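Local coordinates for antigen, P35 (Borreliella spielmanii A14S, PDB 6HPN), which is an outer surface protein, probably a lipoprotein, of the PFam54 family, orthologous to BBA64 of Borrelia burgdorferi and thought to play a part in Lyme disease pathogenesis, at residues A[37-40]-A[41-44]; A[67-71]-A[72-76]; A[149-152]-A[153-157]; A[163-166]-A[167-171]; A[191-194]-A[195-199]. One frame throughout, in Å; residues are numbered along the deposited sequence.

Contact 1. Residues A[37-40]-A[41-44]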
loop_
_atom_site.group_PDB
_atom_site.type_symbol
_atom_site.label_atom_id
_atom_site.label_comp_id
_atom_site.label_asym_id
_atom_site.label_seq_id
_atom_site.Cartn_x
_atom_site.Cartn_y
_atom_site.Cartn_z
ATOM N N GLU A 37 4.576 -7.892 -10.841
ATOM C CA GLU A 37 4.169 -8.855 -11.896
ATOM C C GLU A 37 4.304 -10.266 -11.328
ATOM O O GLU A 37 3.364 -11.076 -11.547
ATOM C CB GLU A 37 4.838 -8.641 -13.262
ATOM C CG GLU A 37 6.346 -8.548 -13.290
ATOM C CD GLU A 37 6.919 -7.656 -14.396
ATOM O OE1 GLU A 37 6.132 -7.001 -15.114
ATOM O OE2 GLU A 37 8.169 -7.606 -14.529
ATOM N N ILE A 38 5.340 -10.523 -10.533
ATOM C CA ILE A 38 5.528 -11.834 -9.839
ATOM C C ILE A 38 4.404 -12.062 -8.816
ATOM O O ILE A 38 3.961 -13.227 -8.664
ATOM C CB ILE A 38 6.917 -11.890 -9.183
ATOM C CG1 ILE A 38 8.007 -12.098 -10.235
ATOM C CG2 ILE A 38 6.982 -12.942 -8.088
ATOM C CD1 ILE A 38 9.359 -11.659 -9.760
ATOM N N ASP A 39 3.988 -11.012 -8.095
ATOM C CA ASP A 39 2.896 -11.110 -7.096
ATOM C C ASP A 39 1.632 -11.408 -7.883
ATOM O O ASP A 39 0.908 -12.351 -7.518
ATOM C CB ASP A 39 2.799 -9.859 -6.225
ATOM C CG ASP A 39 3.698 -9.924 -5.002
ATOM O OD1 ASP A 39 4.450 -10.909 -4.895
ATOM O OD2 ASP A 39 3.620 -9.007 -4.146
ATOM N N SER A 40 1.456 -10.688 -8.983
ATOM C CA SER A 40 0.265 -10.792 -9.857
ATOM C C SER A 40 0.050 -12.235 -10.335
ATOM O O SER A 40 -1.068 -12.719 -10.248
ATOM C CB SER A 40 0.342 -9.853 -11.011
ATOM O OG SER A 40 -0.363 -10.400 -12.105
ATOM N N ASN A 41 1.047 -12.942 -10.839
ATOM C CA ASN A 41 0.701 -14.278 -11.388
ATOM C C ASN A 41 0.964 -15.334 -10.305
ATOM O O ASN A 41 1.361 -16.421 -10.640
ATOM C CB ASN A 41 1.277 -14.496 -12.793
ATOM C CG ASN A 41 2.755 -14.250 -12.836
ATOM O OD1 ASN A 41 3.457 -14.692 -11.930
ATOM N ND2 ASN A 41 3.194 -13.489 -13.823
ATOM N N LYS A 42 0.656 -15.011 -9.051
ATOM C CA LYS A 42 0.461 -15.989 -7.960
ATOM C C LYS A 42 -1.035 -16.266 -7.783
ATOM O O LYS A 42 -1.358 -17.101 -6.905
ATOM C CB LYS A 42 0.932 -15.429 -6.616
ATOM C CG LYS A 42 2.425 -15.460 -6.362
ATOM C CD LYS A 42 2.826 -14.864 -5.028
ATOM C CE LYS A 42 4.330 -14.691 -4.970
ATOM N NZ LYS A 42 4.756 -13.745 -3.914
ATOM N N GLY A 43 -1.906 -15.529 -8.494
ATOM C CA GLY A 43 -3.376 -15.621 -8.365
ATOM C C GLY A 43 -3.829 -15.388 -6.931
ATOM O O GLY A 43 -3.017 -14.884 -6.137
ATOM N N GLU A 44 -5.083 -15.699 -6.584
ATOM C CA GLU A 44 -5.561 -15.567 -5.179
ATOM C C GLU A 44 -6.563 -16.669 -4.897
ATOM O O GLU A 44 -7.199 -17.160 -5.822
ATOM C CB GLU A 44 -6.139 -14.168 -4.874
ATOM C CG GLU A 44 -7.316 -13.699 -5.724
ATOM C CD GLU A 44 -8.007 -12.408 -5.277
ATOM O OE1 GLU A 44 -7.767 -11.926 -4.163
ATOM O OE2 GLU A 44 -8.807 -11.886 -6.045
#
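Glu37 meets residues 41-44 through its backbone: its O accepts the N-H of Asn41 at 3.1 Å, the last i to i+4 bond here before Asn41 leaves helical angles. Asn41 CG sits between its own backbone N and carbonyl carbon (chi1 54°), which folds the amide back over the final turn. One residue on, Ile38 offers its carbonyl to the aliphatic part of Lys42, with CG 3.6 Å from Ile38 O. This is the C-terminal end of helix 16-40, where the chain passes into the loop leading to helix 52-56. Asp39 holds Lys42 twice. Its O accepts Lys42 N at 3.1 Å, an i to i+3 bond, and its OD1 forms a salt bridge with Lys42 NZ at 3.0 Å, met on the anti side, 34° out of the carboxylate plane. The two side chains run alongside each other, the lysine extended, while Asp39 OD2 bonds Thr83 OG1 of helix 75-84. Ser40 O, last in line, receives a weak bond from Gly43 N at 3.4 Å.

Contact 2. Residues A[67-71]-A[72-76]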
loop_
_atom_site.group_PDB
_atom_site.type_symbol
_atom_site.label_atom_id
_atom_site.label_comp_id
_atom_site.label_asym_id
_atom_site.label_seq_id
_atom_site.Cartn_x
_atom_site.Cartn_y
_atom_site.Cartn_z
ATOM N N VAL A 67 -20.729 -2.596 -8.426
ATOM C CA VAL A 67 -20.262 -3.843 -7.755
ATOM C C VAL A 67 -19.354 -3.522 -6.571
ATOM O O VAL A 67 -18.819 -2.418 -6.461
ATOM C CB VAL A 67 -19.576 -4.800 -8.738
ATOM C CG1 VAL A 67 -20.575 -5.303 -9.773
ATOM C CG2 VAL A 67 -18.383 -4.145 -9.412
ATOM N N HIS A 68 -19.203 -4.518 -5.715
ATOM C CA HIS A 68 -18.380 -4.463 -4.489
ATOM C C HIS A 68 -16.931 -4.814 -4.841
ATOM O O HIS A 68 -16.677 -5.301 -5.975
ATOM C CB HIS A 68 -18.993 -5.386 -3.422
ATOM C CG HIS A 68 -20.336 -4.935 -2.964
ATOM N ND1 HIS A 68 -20.500 -3.875 -2.080
ATOM C CD2 HIS A 68 -21.570 -5.395 -3.257
ATOM C CE1 HIS A 68 -21.782 -3.696 -1.856
ATOM N NE2 HIS A 68 -22.455 -4.618 -2.572
ATOM N N PHE A 69 -16.040 -4.643 -3.854
ATOM C CA PHE A 69 -14.572 -4.843 -3.981
ATOM C C PHE A 69 -14.204 -6.315 -4.265
ATOM O O PHE A 69 -13.037 -6.527 -4.640
ATOM C CB PHE A 69 -13.837 -4.287 -2.753
ATOM C CG PHE A 69 -12.364 -3.999 -2.943
ATOM C CD1 PHE A 69 -11.883 -3.407 -4.108
ATOM C CD2 PHE A 69 -11.452 -4.281 -1.946
ATOM C CE1 PHE A 69 -10.538 -3.115 -4.271
ATOM C CE2 PHE A 69 -10.102 -4.005 -2.116
ATOM C CZ PHE A 69 -9.648 -3.409 -3.268
ATOM N N ASP A 70 -15.120 -7.283 -4.116
ATOM C CA ASP A 70 -14.806 -8.733 -4.280
ATOM C C ASP A 70 -14.899 -9.114 -5.752
ATOM O O ASP A 70 -14.422 -10.182 -6.100
ATOM C CB ASP A 70 -15.760 -9.644 -3.513
ATOM C CG ASP A 70 -17.197 -9.464 -3.966
ATOM O OD1 ASP A 70 -17.607 -8.296 -4.140
ATOM O OD2 ASP A 70 -17.872 -10.490 -4.169
ATOM N N ASP A 71 -15.495 -8.257 -6.572
ATOM C CA ASP A 71 -15.643 -8.456 -8.037
ATOM C C ASP A 71 -14.265 -8.674 -8.690
ATOM O O ASP A 71 -13.280 -8.092 -8.182
ATOM C CB ASP A 71 -16.328 -7.229 -8.648
ATOM C CG ASP A 71 -17.021 -7.505 -9.963
ATOM O OD1 ASP A 71 -18.184 -7.882 -9.907
ATOM O OD2 ASP A 71 -16.388 -7.339 -11.009
ATOM N N ASN A 72 -14.214 -9.440 -9.789
ATOM C CA ASN A 72 -13.001 -9.747 -10.600
ATOM C C ASN A 72 -12.462 -8.501 -11.314
ATOM O O ASN A 72 -11.258 -8.493 -11.633
ATOM C CB ASN A 72 -13.278 -10.775 -11.694
ATOM C CG ASN A 72 -13.466 -12.168 -11.149
ATOM O OD1 ASN A 72 -12.723 -12.602 -10.258
ATOM N ND2 ASN A 72 -14.436 -12.875 -11.709
ATOM N N GLU A 73 -13.321 -7.512 -11.588
ATOM C CA GLU A 73 -12.906 -6.124 -11.941
ATOM C C GLU A 73 -11.709 -5.674 -11.082
ATOM O O GLU A 73 -10.901 -4.889 -11.618
ATOM C CB GLU A 73 -14.061 -5.124 -11.758
ATOM C CG GLU A 73 -13.660 -3.683 -12.031
ATOM C CD GLU A 73 -14.753 -2.644 -12.188
ATOM O OE1 GLU A 73 -15.925 -2.954 -11.976
ATOM O OE2 GLU A 73 -14.412 -1.502 -12.485
ATOM N N TYR A 74 -11.605 -6.104 -9.810
ATOM C CA TYR A 74 -10.708 -5.504 -8.786
ATOM C C TYR A 74 -9.568 -6.473 -8.439
ATOM O O TYR A 74 -8.803 -6.251 -7.494
ATOM C CB TYR A 74 -11.528 -5.006 -7.588
ATOM C CG TYR A 74 -12.508 -3.893 -7.894
ATOM C CD1 TYR A 74 -12.084 -2.658 -8.386
ATOM C CD2 TYR A 74 -13.868 -4.061 -7.689
ATOM C CE1 TYR A 74 -12.979 -1.635 -8.673
ATOM C CE2 TYR A 74 -14.782 -3.057 -7.991
ATOM C CZ TYR A 74 -14.339 -1.835 -8.488
ATOM O OH TYR A 74 -15.248 -0.853 -8.753
ATOM N N LEU A 75 -9.373 -7.503 -9.244
ATOM C CA LEU A 75 -8.224 -8.434 -9.081
ATOM C C LEU A 75 -6.924 -7.675 -8.739
ATOM O O LEU A 75 -6.312 -7.972 -7.718
ATOM C CB LEU A 75 -8.078 -9.230 -10.378
ATOM C CG LEU A 75 -7.081 -10.389 -10.317
ATOM C CD1 LEU A 75 -7.745 -11.648 -9.758
ATOM C CD2 LEU A 75 -6.463 -10.639 -11.690
ATOM N N ASN A 76 -6.539 -6.707 -9.566
ATOM C CA ASN A 76 -5.252 -5.969 -9.494
ATOM C C ASN A 76 -5.176 -5.055 -8.275
ATOM O O ASN A 76 -4.078 -4.936 -7.711
ATOM C CB ASN A 76 -5.002 -5.117 -10.733
ATOM C CG ASN A 76 -3.851 -5.704 -11.500
ATOM O OD1 ASN A 76 -2.749 -5.895 -10.936
ATOM N ND2 ASN A 76 -4.156 -6.083 -12.731
#
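Asp71 is bonded twice to the residues that follow it. Tyr74 N donates to Asp71 O at 3.1 Å, and Asp71 OD2 takes the N-H of Glu73, also at 3.1 Å, on its anti side. The carboxylate can turn to that N-H because CG lies opposite the aspartate's own N (chi1 -157°). Around the Tyr74 ring, His68 O comes to the edge near the ring plane, 3.5 Å from CD2, and Val67 CG2 lies 4.0 Å from CE2. Glu73 CG covers one face over its centre. Phe69 meets the tyrosine obliquely, its CD1 3.8 Å from Tyr74 CB and the ring planes at 48°. Farther out, a type I turn from His68 to Asp71 shapes the loop before helix 75-84, Phe61 meets both aromatic rings, and Arg78 NH1 bonds the carbonyls of Phe69 and Asp71. The single N-H of Glu73 on Asp71 OD2 would probably favour the charged carboxylate, although Glu73 OE1, 4.5 Å from Asp71 OD2, may oppose this somewhat.

Contact 3. Residues A[149-152]-A[153-157]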
loop_
_atom_site.group_PDB
_atom_site.type_symbol
_atom_site.label_atom_id
_atom_site.label_comp_id
_atom_site.label_asym_id
_atom_site.label_seq_id
_atom_site.Cartn_x
_atom_site.Cartn_y
_atom_site.Cartn_z
ATOM N N LEU A 149 17.746 14.166 -9.131
ATOM C CA LEU A 149 18.042 12.713 -9.061
ATOM C C LEU A 149 17.967 12.250 -7.605
ATOM O O LEU A 149 17.429 11.168 -7.365
ATOM C CB LEU A 149 19.413 12.427 -9.691
ATOM C CG LEU A 149 19.437 12.391 -11.222
ATOM C CD1 LEU A 149 20.860 12.445 -11.760
ATOM C CD2 LEU A 149 18.709 11.141 -11.759
ATOM N N LYS A 150 18.452 13.048 -6.658
ATOM C CA LYS A 150 18.440 12.683 -5.213
ATOM C C LYS A 150 17.001 12.661 -4.685
ATOM O O LYS A 150 16.676 11.789 -3.847
ATOM C CB LYS A 150 19.339 13.629 -4.423
ATOM C CG LYS A 150 20.817 13.413 -4.706
ATOM C CD LYS A 150 21.728 14.328 -3.956
ATOM C CE LYS A 150 23.104 13.724 -3.775
ATOM N NZ LYS A 150 23.917 14.509 -2.812
ATOM N N THR A 151 16.149 13.563 -5.176
ATOM C CA THR A 151 14.739 13.603 -4.733
ATOM C C THR A 151 14.090 12.285 -5.144
ATOM O O THR A 151 13.431 11.673 -4.291
ATOM C CB THR A 151 13.986 14.807 -5.287
ATOM O OG1 THR A 151 14.640 16.007 -4.893
ATOM C CG2 THR A 151 12.559 14.819 -4.792
ATOM N N LEU A 152 14.291 11.866 -6.396
ATOM C CA LEU A 152 13.803 10.563 -6.909
ATOM C C LEU A 152 14.317 9.406 -6.023
ATOM O O LEU A 152 13.507 8.541 -5.600
ATOM C CB LEU A 152 14.281 10.423 -8.360
ATOM C CG LEU A 152 13.637 11.382 -9.371
ATOM C CD1 LEU A 152 14.075 11.053 -10.798
ATOM C CD2 LEU A 152 12.107 11.377 -9.264
ATOM N N TYR A 153 15.622 9.372 -5.767
ATOM C CA TYR A 153 16.291 8.275 -5.033
ATOM C C TYR A 153 15.705 8.207 -3.619
ATOM O O TYR A 153 15.140 7.192 -3.269
ATOM C CB TYR A 153 17.805 8.493 -5.046
ATOM C CG TYR A 153 18.555 7.535 -4.164
ATOM C CD1 TYR A 153 18.950 6.281 -4.616
ATOM C CD2 TYR A 153 18.858 7.888 -2.860
ATOM C CE1 TYR A 153 19.617 5.394 -3.781
ATOM C CE2 TYR A 153 19.549 7.032 -2.025
ATOM C CZ TYR A 153 19.903 5.781 -2.485
ATOM O OH TYR A 153 20.548 4.967 -1.626
ATOM N N TYR A 154 15.768 9.312 -2.873
ATOM C CA TYR A 154 15.333 9.401 -1.454
ATOM C C TYR A 154 13.812 9.273 -1.349
ATOM O O TYR A 154 13.352 8.848 -0.281
ATOM C CB TYR A 154 15.904 10.657 -0.779
ATOM C CG TYR A 154 17.381 10.538 -0.510
ATOM C CD1 TYR A 154 17.873 9.547 0.329
ATOM C CD2 TYR A 154 18.289 11.353 -1.158
ATOM C CE1 TYR A 154 19.234 9.374 0.538
ATOM C CE2 TYR A 154 19.652 11.207 -0.946
ATOM C CZ TYR A 154 20.135 10.217 -0.095
ATOM O OH TYR A 154 21.492 10.089 0.098
ATOM N N ASP A 155 13.054 9.532 -2.416
ATOM C CA ASP A 155 11.565 9.410 -2.364
ATOM C C ASP A 155 11.195 7.951 -2.060
ATOM O O ASP A 155 10.291 7.692 -1.232
ATOM C CB ASP A 155 10.910 9.964 -3.626
ATOM C CG ASP A 155 10.671 11.477 -3.631
ATOM O OD1 ASP A 155 10.908 12.128 -2.562
ATOM O OD2 ASP A 155 10.197 11.992 -4.706
ATOM N N PHE A 156 11.936 7.025 -2.638
ATOM C CA PHE A 156 11.793 5.579 -2.361
ATOM C C PHE A 156 11.993 5.291 -0.864
ATOM O O PHE A 156 11.253 4.431 -0.343
ATOM C CB PHE A 156 12.766 4.808 -3.244
ATOM C CG PHE A 156 12.363 4.765 -4.690
ATOM C CD1 PHE A 156 11.200 4.120 -5.084
ATOM C CD2 PHE A 156 13.154 5.334 -5.668
ATOM C CE1 PHE A 156 10.834 4.057 -6.418
ATOM C CE2 PHE A 156 12.780 5.256 -7.005
ATOM C CZ PHE A 156 11.628 4.619 -7.377
ATOM N N ASP A 157 12.923 5.991 -0.200
ATOM C CA ASP A 157 13.243 5.788 1.239
ATOM C C ASP A 157 12.073 6.317 2.052
ATOM O O ASP A 157 11.656 5.638 2.981
ATOM C CB ASP A 157 14.558 6.453 1.648
ATOM C CG ASP A 157 15.794 5.707 1.160
ATOM O OD1 ASP A 157 15.686 4.517 0.905
ATOM O OD2 ASP A 157 16.864 6.327 1.079
#
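Lys150 and Tyr154 meet one turn apart on the helix, the ring of Tyr154 passing obliquely by the lysine carbonyl with CD2 3.2 Å from Lys150 O. Lys150 CB adds an apolar touch, 4.1 Å from the same CD2. The tyrosine swings back toward the preceding turn because its CG lies beside its own N, opposite the carbonyl carbon (chi1 -73°). Its neighbour Tyr153 takes the other course, with CG opposite N (chi1 172°), and the two rings meet at an angle: CD2 of Tyr153 stands over the centre of the Tyr154 ring, 3.6 Å above its plane. All this belongs to helix 146-179, a long helix of an all-helical fold. Its backbone bonds include Tyr153 N to Leu149 O at 3.0 Å and Tyr154 N to Lys150 O at 2.8 Å. Thr151 and Asp155 run side by side in the same direction, while Thr151 OG1 turns to Pro147 O. The Phe156 ring passes obliquely beside Leu152 O. Outside these turns, Arg28 of helix 16-40 makes a cation-pi contact with Tyr153, and Phe156 packs against helices 16-40 and 106-135.

Contact 4. Residues A[163-166]-A[167-171]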
loop_
_atom_site.group_PDB
_atom_site.type_symbol
_atom_site.label_atom_id
_atom_site.label_comp_id
_atom_site.label_asym_id
_atom_site.label_seq_id
_atom_site.Cartn_x
_atom_site.Cartn_y
_atom_site.Cartn_z
ATOM N N LYS A 163 5.479 2.214 4.376
ATOM C CA LYS A 163 5.259 0.762 4.222
ATOM C C LYS A 163 5.768 0.057 5.480
ATOM O O LYS A 163 5.041 -0.800 6.004
ATOM C CB LYS A 163 5.904 0.201 2.954
ATOM C CG LYS A 163 5.275 -1.111 2.504
ATOM C CD LYS A 163 5.967 -1.854 1.413
ATOM C CE LYS A 163 5.415 -3.252 1.282
ATOM N NZ LYS A 163 5.702 -3.839 -0.044
ATOM N N GLU A 164 6.940 0.442 5.987
ATOM C CA GLU A 164 7.524 -0.209 7.190
ATOM C C GLU A 164 6.572 -0.038 8.370
ATOM O O GLU A 164 6.269 -1.060 9.005
ATOM C CB GLU A 164 8.951 0.263 7.432
ATOM C CG GLU A 164 9.935 -0.773 6.891
ATOM C CD GLU A 164 11.359 -0.303 6.665
ATOM O OE1 GLU A 164 11.697 0.853 7.068
ATOM O OE2 GLU A 164 12.138 -1.094 6.070
ATOM N N LYS A 165 6.054 1.174 8.587
ATOM C CA LYS A 165 5.109 1.500 9.691
ATOM C C LYS A 165 3.815 0.678 9.520
ATOM O O LYS A 165 3.322 0.127 10.509
ATOM C CB LYS A 165 4.894 3.017 9.744
ATOM C CG LYS A 165 3.961 3.524 10.842
ATOM C CD LYS A 165 4.629 4.060 12.099
ATOM C CE LYS A 165 3.656 4.251 13.254
ATOM N NZ LYS A 165 3.516 3.002 14.059
ATOM N N TRP A 166 3.312 0.532 8.302
ATOM C CA TRP A 166 2.097 -0.265 7.991
ATOM C C TRP A 166 2.275 -1.752 8.376
ATOM O O TRP A 166 1.401 -2.337 9.070
ATOM C CB TRP A 166 1.803 -0.070 6.500
ATOM C CG TRP A 166 0.894 -1.076 5.858
ATOM C CD1 TRP A 166 1.193 -1.920 4.823
ATOM C CD2 TRP A 166 -0.491 -1.295 6.161
ATOM N NE1 TRP A 166 0.096 -2.651 4.467
ATOM C CE2 TRP A 166 -0.952 -2.292 5.274
ATOM C CE3 TRP A 166 -1.375 -0.762 7.105
ATOM C CZ2 TRP A 166 -2.273 -2.748 5.299
ATOM C CZ3 TRP A 166 -2.674 -1.224 7.129
ATOM C CH2 TRP A 166 -3.118 -2.192 6.230
ATOM N N LEU A 167 3.357 -2.366 7.913
ATOM C CA LEU A 167 3.727 -3.755 8.269
ATOM C C LEU A 167 3.920 -3.893 9.795
ATOM O O LEU A 167 3.497 -4.919 10.361
ATOM C CB LEU A 167 5.013 -4.114 7.524
ATOM C CG LEU A 167 4.880 -4.275 6.012
ATOM C CD1 LEU A 167 6.235 -4.078 5.352
ATOM C CD2 LEU A 167 4.308 -5.628 5.641
ATOM N N LYS A 168 4.579 -2.926 10.427
ATOM C CA LYS A 168 4.753 -2.880 11.896
ATOM C C LYS A 168 3.352 -2.909 12.558
ATOM O O LYS A 168 3.039 -3.878 13.325
ATOM C CB LYS A 168 5.644 -1.669 12.189
ATOM C CG LYS A 168 5.725 -1.222 13.639
ATOM C CD LYS A 168 6.398 -2.232 14.514
ATOM C CE LYS A 168 6.502 -1.753 15.948
ATOM N NZ LYS A 168 6.465 -2.899 16.890
ATOM N N ASP A 169 2.492 -1.948 12.248
ATOM C CA ASP A 169 1.164 -1.839 12.910
ATOM C C ASP A 169 0.390 -3.155 12.709
ATOM O O ASP A 169 -0.244 -3.641 13.691
ATOM C CB ASP A 169 0.418 -0.578 12.463
ATOM C CG ASP A 169 1.018 0.689 13.059
ATOM O OD1 ASP A 169 1.907 0.580 13.895
ATOM O OD2 ASP A 169 0.627 1.785 12.658
ATOM N N VAL A 170 0.502 -3.748 11.512
ATOM C CA VAL A 170 -0.195 -5.011 11.134
ATOM C C VAL A 170 0.358 -6.188 11.943
ATOM O O VAL A 170 -0.447 -6.987 12.424
ATOM C CB VAL A 170 -0.105 -5.292 9.624
ATOM C CG1 VAL A 170 -0.273 -6.771 9.319
ATOM C CG2 VAL A 170 -1.123 -4.477 8.835
ATOM N N ASP A 171 1.673 -6.333 12.070
ATOM C CA ASP A 171 2.254 -7.413 12.908
ATOM C C ASP A 171 1.814 -7.210 14.372
ATOM O O ASP A 171 1.571 -8.216 15.035
ATOM C CB ASP A 171 3.774 -7.501 12.736
ATOM C CG ASP A 171 4.234 -8.098 11.414
ATOM O OD1 ASP A 171 3.452 -8.825 10.758
ATOM O OD2 ASP A 171 5.373 -7.818 11.047
#
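Trp166 presents one face of its indole to Val170, whose CG2 stands over the six-membered ring, 3.9 Å from the centroid and 5° off the normal, a CH-pi contact. The indole reaches this place with its CG opposite the backbone N (chi1 162°), while Val170 CG2 lies beside its own N and also touches Trp166 O at 3.3 Å. The indole NE1 is hydrogen-bonded to Ser84 OG. The other flat group, the carboxylate of Asp169, is met on the syn side of OD1 by Lys165 NZ at 2.9 Å. Lys165 NZ also makes a weak bond to Asp169 OD2 at 3.4 Å. The lysine bends at chi2 and chi4 to arrive, and Asp169 OD2 has a second cation in Arg119 of helix 106-135. Leu167 lays CD1 beside Lys163 O at 3.5 Å, and Lys163 NZ goes on to Gln124, Thr83 and Asn86. These are i to i+4 pairs of one amphipathic helix, 146-179, whose buried side bears Trp166, Asp169 and Val170 against the neighbouring helices and loops of the helical fold.

Contact 5. Residues A[191-194]-A[195-199]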
loop_
_atom_site.group_PDB
_atom_site.type_symbol
_atom_site.label_atom_id
_atom_site.label_comp_id
_atom_site.label_asym_id
_atom_site.label_seq_id
_atom_site.Cartn_x
_atom_site.Cartn_y
_atom_site.Cartn_z
ATOM N N HIS A 191 -11.652 -2.497 18.303
ATOM C CA HIS A 191 -11.900 -1.283 17.496
ATOM C C HIS A 191 -10.925 -0.197 17.944
ATOM O O HIS A 191 -10.177 0.315 17.095
ATOM C CB HIS A 191 -13.358 -0.865 17.629
ATOM C CG HIS A 191 -13.593 0.526 17.163
ATOM N ND1 HIS A 191 -13.939 0.810 15.852
ATOM C CD2 HIS A 191 -13.498 1.706 17.813
ATOM C CE1 HIS A 191 -14.069 2.113 15.717
ATOM N NE2 HIS A 191 -13.799 2.686 16.906
ATOM N N ASP A 192 -10.928 0.107 19.240
ATOM C CA ASP A 192 -10.046 1.122 19.860
ATOM C C ASP A 192 -8.595 0.824 19.475
ATOM O O ASP A 192 -7.926 1.760 19.040
ATOM C CB ASP A 192 -10.221 1.145 21.379
ATOM C CG ASP A 192 -11.550 1.686 21.877
ATOM O OD1 ASP A 192 -12.434 2.029 21.052
ATOM O OD2 ASP A 192 -11.692 1.743 23.101
ATOM N N ASN A 193 -8.115 -0.410 19.652
ATOM C CA ASN A 193 -6.695 -0.789 19.400
ATOM C C ASN A 193 -6.304 -0.383 17.969
ATOM O O ASN A 193 -5.257 0.292 17.762
ATOM C CB ASN A 193 -6.455 -2.288 19.637
ATOM C CG ASN A 193 -5.069 -2.764 19.231
ATOM O OD1 ASN A 193 -4.708 -2.702 18.059
ATOM N ND2 ASN A 193 -4.289 -3.278 20.169
ATOM N N VAL A 194 -7.136 -0.776 17.010
ATOM C CA VAL A 194 -6.927 -0.493 15.567
ATOM C C VAL A 194 -6.982 1.017 15.325
ATOM O O VAL A 194 -6.048 1.516 14.665
ATOM C CB VAL A 194 -7.954 -1.236 14.706
ATOM C CG1 VAL A 194 -7.823 -0.850 13.242
ATOM C CG2 VAL A 194 -7.819 -2.738 14.886
ATOM N N GLU A 195 -7.997 1.713 15.852
ATOM C CA GLU A 195 -8.176 3.179 15.639
ATOM C C GLU A 195 -6.951 3.963 16.126
ATOM O O GLU A 195 -6.579 4.932 15.453
ATOM C CB GLU A 195 -9.427 3.702 16.333
ATOM C CG GLU A 195 -9.747 5.133 15.954
ATOM C CD GLU A 195 -11.202 5.501 16.171
ATOM O OE1 GLU A 195 -11.841 4.855 16.995
ATOM O OE2 GLU A 195 -11.700 6.409 15.493
ATOM N N LEU A 196 -6.347 3.567 17.247
ATOM C CA LEU A 196 -5.140 4.249 17.797
ATOM C C LEU A 196 -4.011 4.149 16.777
ATOM O O LEU A 196 -3.319 5.139 16.597
ATOM C CB LEU A 196 -4.725 3.631 19.140
ATOM C CG LEU A 196 -5.574 4.047 20.344
ATOM C CD1 LEU A 196 -5.094 3.349 21.615
ATOM C CD2 LEU A 196 -5.587 5.565 20.534
ATOM N N LYS A 197 -3.869 2.987 16.132
ATOM C CA LYS A 197 -2.792 2.696 15.147
ATOM C C LYS A 197 -3.065 3.394 13.804
ATOM O O LYS A 197 -2.092 3.541 13.039
ATOM C CB LYS A 197 -2.687 1.185 14.928
ATOM C CG LYS A 197 -1.926 0.430 16.003
ATOM C CD LYS A 197 -2.006 -1.057 15.823
ATOM C CE LYS A 197 -1.233 -1.829 16.867
ATOM N NZ LYS A 197 -1.976 -1.883 18.145
ATOM N N ASN A 198 -4.328 3.772 13.531
ATOM C CA ASN A 198 -4.799 4.319 12.233
ATOM C C ASN A 198 -5.621 5.583 12.498
ATOM O O ASN A 198 -6.812 5.624 12.146
ATOM C CB ASN A 198 -5.588 3.267 11.447
ATOM C CG ASN A 198 -4.769 2.040 11.097
ATOM O OD1 ASN A 198 -4.072 2.055 10.099
ATOM N ND2 ASN A 198 -4.838 0.972 11.887
ATOM N N SER A 199 -5.007 6.594 13.105
ATOM C CA SER A 199 -5.663 7.900 13.372
ATOM C C SER A 199 -5.944 8.641 12.052
ATOM O O SER A 199 -5.331 8.294 10.995
ATOM C CB SER A 199 -4.842 8.723 14.324
ATOM O OG SER A 199 -3.613 9.121 13.734
#
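His191 and Glu195 stand one turn apart on helix 187-197, a short helix of this all-helical fold; residues 191-197 are its C-terminal turns, and the chain then leaves it. Their side chains run alongside each other, NE2 of His191 2.9 Å from Glu195 OE1, with the ring and carboxylate planes nearly perpendicular at 83°. The backbone carbonyls are used in turn: His191 O takes Glu195 N at 2.9 Å and Asp192 O takes Leu196 N at 3.0 Å. Then the pattern slackens, for Lys197 N is shared weakly between Asn193 O and Val194 O. Val194 O is met more firmly by a side chain, Asn198 ND2, which donates at 3.1 Å from above the carbonyl plane; the acceptor lies close to the asparagine's own amide plane. Asn198 is the first residue past the helix, so its amide caps Val194 O as the chain leaves, and its OD1 accepts from Arg119 of helix 106-135. Ser199 in turn N-caps helix 200-221, its OG satisfying Gln202 N. The His191 ring stacks on Tyr108. Glu176 OE1 of helix 146-179 makes a salt bridge with Lys197 NZ and accepts from Asn193 ND2, joining both ends of that pair. Lys197 NZ also donates to Asn193 OD1 at 2.9 Å from above the amide plane, its chain bent only at chi4 (78°).

The five contacts follow one another in numerical order along a single helical chain, all within its Bbcrasp-1 domain. Contacts 1 and 2 flank the loop region between helix 16-40 and helix 75-84; their centres are 15 Å apart, and they touch where Glu44 packs on Leu75. Contacts 3 and 4 share helix 146-179, with centres 21 Å apart and no touch. Contact 4 also packs against contact 5 on helix 187-197, Asp169 OD2 lying 3.3 Å from Lys197 O, their centres 13 Å apart. Contacts 2 and 3 lie farthest apart, at 33 Å between centres and on opposite sides of the chain's centre. Helix 146-179 carries contacts 3 and 4 and packs on helix 187-197, so the contacts sample one continuous helical fold.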